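Local coordinates for protein ribonuclease S-F11 (Nicotiana alata, PDB 1IOO) that cleaves RNA as a secreted T2-family ribonuclease and takes part in gametophytic self-incompatibility, by which the plant rejects its own pollen, at residues A13-C16 with H20-R23; P48-S53 with C94-Y99; D116-L121 with I126-S131. One frame throughout, in Å; residues are numbered along the deposited sequence.

Interaction 1: A13-C16 with H20-R23; sequences ASFC and HCER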
loop_
_atom_site.group_PDB
_atom_site.type_symbol
_atom_site.label_atom_id
_atom_site.label_comp_id
_atom_site.label_asym_id
_atom_site.label_seq_id
_atom_site.Cartn_x
_atom_site.Cartn_y
_atom_site.Cartn_z
ATOM N N ALA A 13 4.929 -9.939 5.743
ATOM C CA ALA A 13 5.949 -10.452 6.645
ATOM C C ALA A 13 6.565 -9.329 7.471
ATOM O O ALA A 13 6.814 -9.488 8.665
ATOM C CB ALA A 13 7.015 -11.191 5.862
ATOM N N SER A 14 6.810 -8.188 6.834
ATOM C CA SER A 14 7.384 -7.052 7.537
ATOM C C SER A 14 6.350 -6.396 8.452
ATOM O O SER A 14 6.640 -6.073 9.603
ATOM C CB SER A 14 7.921 -6.025 6.539
ATOM O OG SER A 14 8.573 -4.959 7.206
ATOM N N PHE A 15 5.138 -6.205 7.940
ATOM C CA PHE A 15 4.095 -5.576 8.732
ATOM C C PHE A 15 3.835 -6.346 10.024
ATOM O O PHE A 15 3.685 -5.750 11.087
ATOM C CB PHE A 15 2.785 -5.486 7.943
ATOM C CG PHE A 15 1.679 -4.798 8.693
ATOM C CD1 PHE A 15 1.509 -3.422 8.596
ATOM C CD2 PHE A 15 0.841 -5.523 9.532
ATOM C CE1 PHE A 15 0.517 -2.772 9.329
ATOM C CE2 PHE A 15 -0.152 -4.891 10.274
ATOM C CZ PHE A 15 -0.316 -3.509 10.171
ATOM N N CYS A 16 3.796 -7.672 9.933
ATOM C CA CYS A 16 3.490 -8.492 11.101
ATOM C C CYS A 16 4.690 -8.655 12.028
ATOM O O CYS A 16 4.558 -9.183 13.136
ATOM C CB CYS A 16 2.921 -9.833 10.664
ATOM S SG CYS A 16 1.269 -9.596 9.934
ATOM N N HIS A 20 1.460 -6.000 15.758
ATOM C CA HIS A 20 0.748 -7.186 16.190
ATOM C C HIS A 20 -0.318 -7.557 15.169
ATOM O O HIS A 20 -1.192 -6.748 14.855
ATOM C CB HIS A 20 0.084 -6.969 17.547
ATOM C CG HIS A 20 -0.758 -8.125 17.982
ATOM N ND1 HIS A 20 -0.228 -9.370 18.247
ATOM C CD2 HIS A 20 -2.098 -8.246 18.132
ATOM C CE1 HIS A 20 -1.207 -10.209 18.539
ATOM N NE2 HIS A 20 -2.351 -9.551 18.475
ATOM N N CYS A 21 -0.235 -8.775 14.645
ATOM C CA CYS A 21 -1.193 -9.241 13.650
ATOM C C CYS A 21 -2.099 -10.321 14.202
ATOM O O CYS A 21 -1.665 -11.188 14.961
ATOM C CB CYS A 21 -0.479 -9.806 12.422
ATOM S SG CYS A 21 0.263 -8.538 11.356
ATOM N N GLU A 22 -3.367 -10.261 13.811
ATOM C CA GLU A 22 -4.340 -11.266 14.203
ATOM C C GLU A 22 -4.601 -12.221 13.047
ATOM O O GLU A 22 -5.245 -13.256 13.213
ATOM C CB GLU A 22 -5.650 -10.605 14.636
ATOM C CG GLU A 22 -5.603 -9.948 16.008
ATOM C CD GLU A 22 -5.374 -10.946 17.133
ATOM O OE1 GLU A 22 -5.866 -12.090 17.027
ATOM O OE2 GLU A 22 -4.719 -10.582 18.132
ATOM N N ARG A 23 -4.107 -11.854 11.869
ATOM C CA ARG A 23 -4.240 -12.689 10.676
ATOM C C ARG A 23 -2.891 -13.256 10.276
ATOM O O ARG A 23 -1.852 -12.664 10.574
ATOM C CB ARG A 23 -4.746 -11.876 9.469
ATOM C CG ARG A 23 -6.129 -11.243 9.598
ATOM C CD ARG A 23 -7.234 -12.291 9.739
ATOM N NE ARG A 23 -7.441 -13.080 8.521
ATOM C CZ ARG A 23 -8.184 -12.694 7.486
ATOM N NH1 ARG A 23 -8.804 -11.521 7.512
ATOM N NH2 ARG A 23 -8.309 -13.485 6.419
HETATM O O HOH W 1 2.202 -10.286 14.751
#
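Cys-21 reaches Cys-16 through a disulfide, and its side chain can be followed outward atom by atom. From the backbone the CB points at segment 13-16 and comes 3.0 Å from Cys-16 SG, a spacing set by the covalent link itself. The SG stands anti to the carbonyl carbon and beside the backbone N (chi1 -74°), and Cys-16 has its own sulfur placed in the same way. At the tip, Cys-21 SG is bonded to Cys-16 SG at 2.0 Å, with a chi3 of -89° that makes this a left-handed disulfide close to the unstrained right angle.

The same sulfur has an aromatic neighbour. Cys-21 SG lies 3.6 Å from CD2 of Phe-15 and 3.8 Å from CE2 of that ring, and its direction from the centroid is 83° off the ring normal. It therefore sits at the ring edge, near the ring plane, rather than over a face: an edge-on sulfur-aromatic contact. The disulfide ties helix 12-18 of the RNase T2 fold to the loop that follows it, across a gap of only four residues. The buried Phe-15 ring also packs on Tyr-164 of strand 162-170 and on Leu-70, which probably helps bind the RNA phosphate, and its side chain is about 5 Å from that of His-32, the catalytic proton donor. The backbones of Glu-22 and Arg-23 are hydrogen-bonded to Leu-70 as well.

Beside the sulfurs a water donates to Cys-16 O at 3.1 Å and accepts from Cys-21 N at 2.9 Å, a second, water-mediated link between the residues that the disulfide joins. Farther along the loop, His-20 NE2 donates to Glu-22 OE2 at 2.6 Å from above the carboxylate plane. The guanidinium of Arg-23 turns away from the helix, and its NH1 forms a salt bridge with Asp-64.

Interaction 2: P48-S53 with C94-Y99; sequences PKPTYS and CCQKRY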
loop_
_atom_site.group_PDB
_atom_site.type_symbol
_atom_site.label_atom_id
_atom_site.label_comp_id
_atom_site.label_asym_id
_atom_site.label_seq_id
_atom_site.Cartn_x
_atom_site.Cartn_y
_atom_site.Cartn_z
ATOM N N PRO A 48 -16.745 16.904 3.285
ATOM C CA PRO A 48 -17.330 16.310 4.487
ATOM C C PRO A 48 -16.965 14.841 4.637
ATOM O O PRO A 48 -16.617 14.173 3.660
ATOM C CB PRO A 48 -18.824 16.503 4.261
ATOM C CG PRO A 48 -18.940 16.269 2.787
ATOM C CD PRO A 48 -17.764 17.063 2.233
ATOM N N LYS A 49 -17.028 14.347 5.868
ATOM C CA LYS A 49 -16.758 12.946 6.138
ATOM C C LYS A 49 -17.776 12.075 5.416
ATOM O O LYS A 49 -18.984 12.242 5.596
ATOM C CB LYS A 49 -16.824 12.691 7.644
ATOM C CG LYS A 49 -15.778 13.463 8.431
ATOM C CD LYS A 49 -16.212 13.727 9.865
ATOM C CE LYS A 49 -16.571 12.449 10.595
ATOM N NZ LYS A 49 -16.841 12.713 12.038
ATOM N N PRO A 50 -17.305 11.150 4.570
ATOM C CA PRO A 50 -18.178 10.256 3.805
ATOM C C PRO A 50 -18.710 9.077 4.618
ATOM O O PRO A 50 -17.958 8.408 5.326
ATOM C CB PRO A 50 -17.275 9.806 2.670
ATOM C CG PRO A 50 -15.951 9.672 3.370
ATOM C CD PRO A 50 -15.888 10.917 4.231
ATOM N N THR A 51 -20.009 8.822 4.507
ATOM C CA THR A 51 -20.615 7.705 5.218
ATOM C C THR A 51 -20.099 6.382 4.674
ATOM O O THR A 51 -19.992 6.198 3.463
ATOM C CB THR A 51 -22.156 7.714 5.115
ATOM O OG1 THR A 51 -22.552 7.892 3.748
ATOM C CG2 THR A 51 -22.741 8.818 5.980
ATOM N N TYR A 52 -19.759 5.470 5.576
ATOM C CA TYR A 52 -19.246 4.170 5.175
ATOM C C TYR A 52 -20.319 3.103 5.279
ATOM O O TYR A 52 -20.986 2.978 6.306
ATOM C CB TYR A 52 -18.064 3.763 6.060
ATOM C CG TYR A 52 -17.421 2.438 5.673
ATOM C CD1 TYR A 52 -16.444 2.376 4.678
ATOM C CD2 TYR A 52 -17.801 1.250 6.295
ATOM C CE1 TYR A 52 -15.861 1.164 4.316
ATOM C CE2 TYR A 52 -17.226 0.034 5.940
ATOM C CZ TYR A 52 -16.258 0.000 4.953
ATOM O OH TYR A 52 -15.686 -1.197 4.601
ATOM N N SER A 53 -20.498 2.355 4.196
ATOM C CA SER A 53 -21.432 1.246 4.161
ATOM C C SER A 53 -20.662 -0.061 4.193
ATOM O O SER A 53 -19.645 -0.196 3.521
ATOM C CB SER A 53 -22.283 1.312 2.894
ATOM O OG SER A 53 -23.008 2.527 2.853
ATOM N N CYS A 94 -10.879 12.286 0.453
ATOM C CA CYS A 94 -10.153 13.301 -0.296
ATOM C C CYS A 94 -10.270 13.141 -1.820
ATOM O O CYS A 94 -9.638 13.890 -2.567
ATOM C CB CYS A 94 -8.697 13.295 0.144
ATOM S SG CYS A 94 -8.505 13.771 1.892
ATOM N N CYS A 95 -11.083 12.194 -2.277
ATOM C CA CYS A 95 -11.291 11.990 -3.716
ATOM C C CYS A 95 -12.746 11.633 -4.011
ATOM O O CYS A 95 -13.032 10.678 -4.733
ATOM C CB CYS A 95 -10.362 10.887 -4.247
ATOM S SG CYS A 95 -10.503 9.285 -3.394
ATOM N N GLN A 96 -13.660 12.432 -3.470
ATOM C CA GLN A 96 -15.091 12.174 -3.606
ATOM C C GLN A 96 -15.685 12.702 -4.912
ATOM O O GLN A 96 -16.823 12.374 -5.243
ATOM C CB GLN A 96 -15.842 12.796 -2.438
ATOM C CG GLN A 96 -15.500 12.200 -1.096
ATOM C CD GLN A 96 -16.275 12.863 0.025
ATOM O OE1 GLN A 96 -17.505 12.818 0.051
ATOM N NE2 GLN A 96 -15.562 13.491 0.955
ATOM N N LYS A 97 -14.948 13.523 -5.648
ATOM C CA LYS A 97 -15.490 14.054 -6.896
ATOM C C LYS A 97 -15.449 13.019 -8.004
ATOM O O LYS A 97 -16.378 12.917 -8.804
ATOM C CB LYS A 97 -14.735 15.312 -7.324
ATOM C CG LYS A 97 -14.905 16.467 -6.354
ATOM C CD LYS A 97 -14.261 17.737 -6.879
ATOM C CE LYS A 97 -14.383 18.859 -5.862
ATOM N NZ LYS A 97 -15.803 19.086 -5.480
ATOM N N ARG A 98 -14.393 12.212 -8.021
ATOM C CA ARG A 98 -14.231 11.206 -9.057
ATOM C C ARG A 98 -14.658 9.821 -8.586
ATOM O O ARG A 98 -14.954 8.952 -9.408
ATOM C CB ARG A 98 -12.766 11.120 -9.497
ATOM C CG ARG A 98 -12.174 12.377 -10.109
ATOM C CD ARG A 98 -10.791 12.056 -10.671
ATOM N NE ARG A 98 -10.128 13.208 -11.283
ATOM C CZ ARG A 98 -9.653 14.248 -10.606
ATOM N NH1 ARG A 98 -9.765 14.293 -9.284
ATOM N NH2 ARG A 98 -9.051 15.239 -11.251
ATOM N N TYR A 99 -14.716 9.610 -7.276
ATOM C CA TYR A 99 -15.029 8.275 -6.778
ATOM C C TYR A 99 -16.058 8.267 -5.663
ATOM O O TYR A 99 -16.223 9.237 -4.925
ATOM C CB TYR A 99 -13.766 7.600 -6.218
ATOM C CG TYR A 99 -12.595 7.626 -7.158
ATOM C CD1 TYR A 99 -11.650 8.647 -7.097
ATOM C CD2 TYR A 99 -12.477 6.674 -8.163
ATOM C CE1 TYR A 99 -10.622 8.726 -8.022
ATOM C CE2 TYR A 99 -11.458 6.745 -9.091
ATOM C CZ TYR A 99 -10.537 7.776 -9.018
ATOM O OH TYR A 99 -9.558 7.864 -9.976
#
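Gln-96 and Pro-48 are joined by the one hydrogen bond that crosses between two surface loops of this RNase T2 fold. Loop 48-53 leads into helix 57-66; loop 94-99 connects helix 82-92 to helix 101-113. Cys-94 SG forms a disulfide with Cys-46, two residues before Pro-48 in the same loop.

In the polar part of the contact, Gln-96 NE2 donates to Pro-48 O at 3.0 Å with an N-H...O angle of 155°. The donor approaches nearly head-on, the C=O...N angle being 160°, and the acceptor lies only slightly off the plane of the side-chain amide. Beyond CG the glutamine is extended (chi2 180°), which carries its amide across the gap to the proline loop. NE2 has its stronger partner in Ser-93 O, and the two carbonyls together hold the nitrogen and would fix the amide's rotation.

Van der Waals contact is sparse and comes from Pro-50. Its CB meets Gln-96 OE1 at 4.0 Å, and its CD stands 4.2 Å from Gln-96 NE2, the two side chains crossing at about a right angle. Pro-50 further rests on Tyr-88 and Ser-93, and its side chain is about 9 Å from that of His-91, the proton acceptor of the active site.

Within 94-99, a weak backbone bond from Tyr-99 N to Cys-95 O (3.2 Å) closes a turn. The ring of Tyr-99 has Cys-95 O at its edge, in plane, while Arg-98 CB sits 3.5 Å above one face, offset toward the rim.

Interaction 3: D116-L121 with I126-S131; sequences DLLRTL and IIPGSS
The peptide carbonyl of Leu-121 is the flat group met across this contact: Ile-126 N lies over one side of it, 41° out of the carbonyl plane, and donates to Leu-121 O at 2.8 Å. The other flat group is the carboxylate of Asp-116, whose OD1 receives Arg-119 N from well above its plane, 64° out, at 3.2 Å. Asp-116 is at the N-cap position of helix 117-123, and this is its capping bond, so the helix is capped at its start and bonded to the following chain near its end. Asp-116 also touches the N-acetylglucosamine units of the attached glycan.

Apolar packing accompanies the backbone bond. Leu-121 CD2 meets Ile-126 CG2 at 3.9 Å, the two side chains meeting at a slant. Ile-126 holds CG2 anti to its backbone N and beside the carbonyl carbon, which lays that branch against the leucine. On the backbone side, Leu-121 CB lies 3.3 Å from Ile-126 O.

These contacts pack the connection between helix 117-123 and strand 130-132 of the T2 fold against the helix it leaves: the chain returns to touch Leu-121 and then Leu-118 before entering the strand. A type II turn from Ile-127 to Ser-130 makes the final bend, with Pro-128 and Gly-129 at its two central positions. Leu-118, its CG anti to the backbone N (chi1 -174°), extends CD1 to within 4.1 Å of Pro-128 CG, at about a right angle; Phe-194 of strand 192-194 touches both residues. Between these apolar pairs a water donates to Leu-118 O at 2.9 Å and to Ile-126 O at 2.8 Å.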
loop_
_atom_site.group_PDB
_atom_site.type_symbol
_atom_site.label_atom_id
_atom_site.label_comp_id
_atom_site.label_asym_id
_atom_site.label_seq_id
_atom_site.Cartn_x
_atom_site.Cartn_y
_atom_site.Cartn_z
ATOM N N ASP A 116 2.462 -7.386 -9.806
ATOM C CA ASP A 116 2.937 -8.567 -9.134
ATOM C C ASP A 116 4.367 -8.281 -8.739
ATOM O O ASP A 116 5.312 -8.781 -9.346
ATOM C CB ASP A 116 2.876 -9.813 -10.027
ATOM C CG ASP A 116 3.164 -11.093 -9.255
ATOM O OD1 ASP A 116 3.667 -11.005 -8.108
ATOM O OD2 ASP A 116 2.897 -12.191 -9.794
ATOM N N LEU A 117 4.505 -7.372 -7.777
ATOM C CA LEU A 117 5.807 -6.888 -7.343
ATOM C C LEU A 117 6.700 -7.999 -6.841
ATOM O O LEU A 117 7.915 -7.938 -7.010
ATOM C CB LEU A 117 5.645 -5.795 -6.282
ATOM C CG LEU A 117 4.805 -4.577 -6.694
ATOM C CD1 LEU A 117 4.916 -3.513 -5.613
ATOM C CD2 LEU A 117 5.281 -4.013 -8.034
ATOM N N LEU A 118 6.117 -9.009 -6.207
ATOM C CA LEU A 118 6.918 -10.117 -5.728
ATOM C C LEU A 118 7.627 -10.805 -6.895
ATOM O O LEU A 118 8.812 -11.128 -6.814
ATOM C CB LEU A 118 6.045 -11.122 -4.970
ATOM C CG LEU A 118 6.829 -12.249 -4.299
ATOM C CD1 LEU A 118 7.835 -11.673 -3.310
ATOM C CD2 LEU A 118 5.862 -13.178 -3.587
ATOM N N ARG A 119 6.893 -11.010 -7.985
ATOM C CA ARG A 119 7.453 -11.635 -9.177
ATOM C C ARG A 119 8.448 -10.693 -9.870
ATOM O O ARG A 119 9.505 -11.121 -10.334
ATOM C CB ARG A 119 6.319 -12.027 -10.132
ATOM C CG ARG A 119 6.767 -12.608 -11.472
ATOM C CD ARG A 119 7.607 -13.866 -11.319
ATOM N NE ARG A 119 7.899 -14.456 -12.626
ATOM C CZ ARG A 119 8.852 -15.354 -12.852
ATOM N NH1 ARG A 119 9.621 -15.779 -11.860
ATOM N NH2 ARG A 119 9.044 -15.823 -14.081
ATOM N N THR A 120 8.106 -9.409 -9.933
ATOM C CA THR A 120 8.996 -8.424 -10.537
ATOM C C THR A 120 10.329 -8.378 -9.798
ATOM O O THR A 120 11.396 -8.341 -10.411
ATOM C CB THR A 120 8.349 -7.028 -10.548
ATOM O OG1 THR A 120 7.189 -7.061 -11.389
ATOM C CG2 THR A 120 9.331 -5.986 -11.076
ATOM N N LEU A 121 10.271 -8.392 -8.472
ATOM C CA LEU A 121 11.489 -8.391 -7.691
ATOM C C LEU A 121 12.286 -9.667 -7.953
ATOM O O LEU A 121 13.499 -9.625 -8.145
ATOM C CB LEU A 121 11.147 -8.244 -6.201
ATOM C CG LEU A 121 10.688 -6.826 -5.828
ATOM C CD1 LEU A 121 10.055 -6.810 -4.445
ATOM C CD2 LEU A 121 11.874 -5.873 -5.896
ATOM N N ILE A 126 15.786 -10.408 -6.698
ATOM C CA ILE A 126 15.509 -9.885 -5.363
ATOM C C ILE A 126 14.396 -10.704 -4.727
ATOM O O ILE A 126 13.240 -10.614 -5.138
ATOM C CB ILE A 126 15.098 -8.389 -5.424
ATOM C CG1 ILE A 126 16.271 -7.547 -5.943
ATOM C CG2 ILE A 126 14.685 -7.889 -4.041
ATOM C CD1 ILE A 126 15.904 -6.096 -6.237
ATOM N N ILE A 127 14.749 -11.530 -3.746
ATOM C CA ILE A 127 13.771 -12.404 -3.109
ATOM C C ILE A 127 13.832 -12.312 -1.587
ATOM O O ILE A 127 14.840 -11.897 -1.018
ATOM C CB ILE A 127 13.988 -13.873 -3.540
ATOM C CG1 ILE A 127 15.417 -14.311 -3.213
ATOM C CG2 ILE A 127 13.706 -14.018 -5.032
ATOM C CD1 ILE A 127 15.696 -15.782 -3.516
ATOM N N PRO A 128 12.740 -12.698 -0.912
ATOM C CA PRO A 128 12.705 -12.645 0.554
ATOM C C PRO A 128 13.780 -13.524 1.169
ATOM O O PRO A 128 14.147 -14.556 0.605
ATOM C CB PRO A 128 11.298 -13.136 0.880
ATOM C CG PRO A 128 10.501 -12.688 -0.318
ATOM C CD PRO A 128 11.416 -13.055 -1.456
ATOM N N GLY A 129 14.294 -13.104 2.320
ATOM C CA GLY A 129 15.317 -13.887 2.993
ATOM C C GLY A 129 16.715 -13.307 2.893
ATOM O O GLY A 129 17.644 -13.831 3.507
ATOM N N SER A 130 16.873 -12.240 2.118
ATOM C CA SER A 130 18.176 -11.600 1.961
ATOM C C SER A 130 18.041 -10.085 1.930
ATOM O O SER A 130 16.934 -9.551 1.977
ATOM C CB SER A 130 18.859 -12.076 0.678
ATOM O OG SER A 130 19.033 -13.481 0.692
ATOM N N SER A 131 19.176 -9.400 1.849
ATOM C CA SER A 131 19.183 -7.947 1.822
ATOM C C SER A 131 19.716 -7.424 0.499
ATOM O O SER A 131 20.578 -8.042 -0.130
ATOM C CB SER A 131 20.016 -7.408 2.980
ATOM O OG SER A 131 19.471 -7.837 4.215
HETATM O O HOH W 2 10.819 -11.902 -4.912
#

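How the interactions relate
Interactions 1 and 3 are partly buried, each joining a helix to the chain just after it, whereas interaction 2 is a surface contact between loops 41 residues apart. The areas buried follow suit: 209 Å² in interaction 3, 168 Å² in interaction 1 and 121 Å² in interaction 2. Their chemistry differs as well: a disulfide with one sulfur at an aromatic edge in the first, a side-chain amide on a backbone carbonyl in the second, a backbone bond with aliphatic packing in the third. Water bridges backbones in 1 and 3. Centres of 1 and 3 are 18 Å apart, while 2 and 3 lie 35 Å apart on opposite sides of the chain's centre.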